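PDB 7JLY: RNA-binding protein, which probably binds RNA through a single RNA recognition motif and can also bind calcium. Local coordinates for residues Thr20-Leu23 / Gln24-Gly27. Sequence-based numbering, arbitrary orientation.
Sequences TGLL and QQYG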
ATOM      1  N   THR A  20      -3.425   5.554  -1.449  1.00 16.88           N
ATOM      2  CA  THR A  20      -2.812   6.619  -2.219  1.00 16.97           C
ATOM      3  C   THR A  20      -2.558   7.816  -1.321  1.00 20.16           C
ATOM      4  O   THR A  20      -1.491   8.423  -1.382  1.00 19.80           O
ATOM      5  CB  THR A  20      -3.687   7.047  -3.403  1.00 20.60           C
ATOM      6  OG1 THR A  20      -3.895   5.922  -4.275  1.00 19.75           O
ATOM      7  CG2 THR A  20      -3.012   8.170  -4.175  1.00 22.37           C
ATOM      8  N   GLY A  21      -3.533   8.144  -0.475  1.00 18.04           N
ATOM      9  CA  GLY A  21      -3.419   9.299   0.408  1.00 19.24           C
ATOM     10  C   GLY A  21      -2.222   9.183   1.339  1.00 22.08           C
ATOM     11  O   GLY A  21      -1.521  10.170   1.629  1.00 24.19           O
ATOM     12  N   LEU A  22      -2.000   7.963   1.812  1.00 18.28           N
ATOM     13  CA  LEU A  22      -0.900   7.651   2.708  1.00 18.12           C
ATOM     14  C   LEU A  22       0.453   7.760   2.011  1.00 19.07           C
ATOM     15  O   LEU A  22       1.367   8.436   2.496  1.00 19.11           O
ATOM     16  CB  LEU A  22      -1.083   6.241   3.284  1.00 20.28           C
ATOM     17  CG  LEU A  22      -0.067   5.804   4.343  1.00 20.85           C
ATOM     18  CD1 LEU A  22      -0.145   6.718   5.551  1.00 20.73           C
ATOM     19  CD2 LEU A  22      -0.295   4.340   4.739  1.00 19.16           C
ATOM     20  N   LEU A  23       0.580   7.084   0.871  1.00 18.42           N
ATOM     21  CA  LEU A  23       1.877   6.952   0.209  1.00 18.34           C
ATOM     22  C   LEU A  23       2.246   8.189  -0.612  1.00 18.89           C
ATOM     23  O   LEU A  23       3.430   8.489  -0.775  1.00 19.07           O
ATOM     24  CB  LEU A  23       1.900   5.695  -0.681  1.00 15.03           C
ATOM     25  CG  LEU A  23       2.252   4.371   0.030  1.00 15.95           C
ATOM     26  CD1 LEU A  23       3.623   4.459   0.657  1.00 16.43           C
ATOM     27  CD2 LEU A  23       1.215   3.961   1.087  1.00 17.53           C
ATOM     28  N   GLN A  24       1.257   8.930  -1.105  1.00 16.13           N
ATOM     29  CA  GLN A  24       1.581  10.056  -1.984  1.00 17.49           C
ATOM     30  C   GLN A  24       2.241  11.197  -1.197  1.00 20.16           C
ATOM     31  O   GLN A  24       2.790  12.132  -1.784  1.00 17.75           O
ATOM     32  CB  GLN A  24       0.334  10.563  -2.719  1.00 19.55           C
ATOM     33  CG  GLN A  24      -0.569  11.437  -1.884  1.00 23.62           C
ATOM     34  CD  GLN A  24      -1.827  11.866  -2.632  1.00 26.96           C
ATOM     35  OE1 GLN A  24      -1.974  11.603  -3.825  1.00 26.10           O
ATOM     36  NE2 GLN A  24      -2.734  12.532  -1.926  1.00 27.15           N
ATOM     37  N   GLN A  25       2.191  11.110   0.129  1.00 17.73           N
ATOM     38  CA  GLN A  25       2.902  12.053   0.986  1.00 18.83           C
ATOM     39  C   GLN A  25       4.414  12.022   0.775  1.00 19.47           C
ATOM     40  O   GLN A  25       5.086  13.010   1.063  1.00 18.22           O
ATOM     41  CB  GLN A  25       2.607  11.765   2.461  1.00 16.83           C
ATOM     42  CG  GLN A  25       1.143  11.980   2.886  1.00 14.62           C
ATOM     43  CD  GLN A  25       0.915  11.604   4.344  1.00 19.33           C
ATOM     44  OE1 GLN A  25       0.555  12.446   5.163  1.00 20.57           O
ATOM     45  NE2 GLN A  25       1.138  10.338   4.675  1.00 20.87           N
ATOM     46  N   TYR A  26       4.937  10.893   0.282  1.00 16.21           N
ATOM     47  CA  TYR A  26       6.383  10.675   0.168  1.00 16.30           C
ATOM     48  C   TYR A  26       6.911  10.820  -1.251  1.00 17.73           C
ATOM     49  O   TYR A  26       8.112  10.877  -1.437  1.00 19.27           O
ATOM     50  CB  TYR A  26       6.751   9.284   0.719  1.00 15.73           C
ATOM     51  CG  TYR A  26       6.234   9.156   2.129  1.00 16.47           C
ATOM     52  CD1 TYR A  26       6.897   9.777   3.187  1.00 17.33           C
ATOM     53  CD2 TYR A  26       5.047   8.496   2.391  1.00 20.19           C
ATOM     54  CE1 TYR A  26       6.403   9.700   4.471  1.00 18.23           C
ATOM     55  CE2 TYR A  26       4.540   8.415   3.676  1.00 19.52           C
ATOM     56  CZ  TYR A  26       5.224   9.020   4.710  1.00 17.68           C
ATOM     57  OH  TYR A  26       4.708   8.946   5.992  1.00 16.34           O
ATOM     58  N   GLY A  27       6.016  10.889  -2.238  1.00 18.84           N
ATOM     59  CA  GLY A  27       6.418  10.965  -3.636  1.00 19.54           C
ATOM     60  C   GLY A  27       5.280  10.586  -4.557  1.00 18.86           C
ATOM     61  O   GLY A  27       4.192  10.258  -4.083  1.00 17.35           O
TER
HETATM   62  O   HOH W   1      -1.878  12.702   0.959  1.00 23.16           O
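With CG of Q25 turned away from its own carbonyl carbon (chi1 -65°) and the chain extended beyond it, the carboxamide of Q25 swings back to the carbonyl oxygen of L22; Q24 instead sets CG between its backbone N and carbonyl carbon (chi1 79°), which sends its amide the other way, toward T20. Both lie where the first helix of the RNA recognition motif, 16-23, runs out into the loop leading to strand 29-36. Q24 N still makes a helical i to i+4 bond, 2.8 Å from T20 O, but the next carbonyls are served differently. Y26 N, the i+4 donor, is too far from L22 O to bond it, and Q25 NE2 takes its place at 2.9 Å, with an N-H...O angle of 161°, meeting a lone pair in the carbonyl plane while the oxygen stays close to the plane of the Q25 amide. One residue on, Y26 N closes a tighter i to i+3 turn on L23 O (3.0 Å); the donor sits well above that carbonyl plane. The Y26 ring then lies beside the helix end, its CE2 3.4 Å from L22 O and L23 O near the ring plane at its edge, while CB of Q25 lies over one face, toward the rim. The ring continues to A60 and L64 of helix 54-64, and its OH is hydrogen-bonded to E63, so the turn ties the two helices together on one side of the sheet. L23, the buried residue here, points into the core against V29, V49 and M51. On the outer side, Q24 OE1 comes to 3.6 Å from the methyl T20 CG2, and Q24 NE2 donates to a water that in turn donates to G21 O at 2.6 Å.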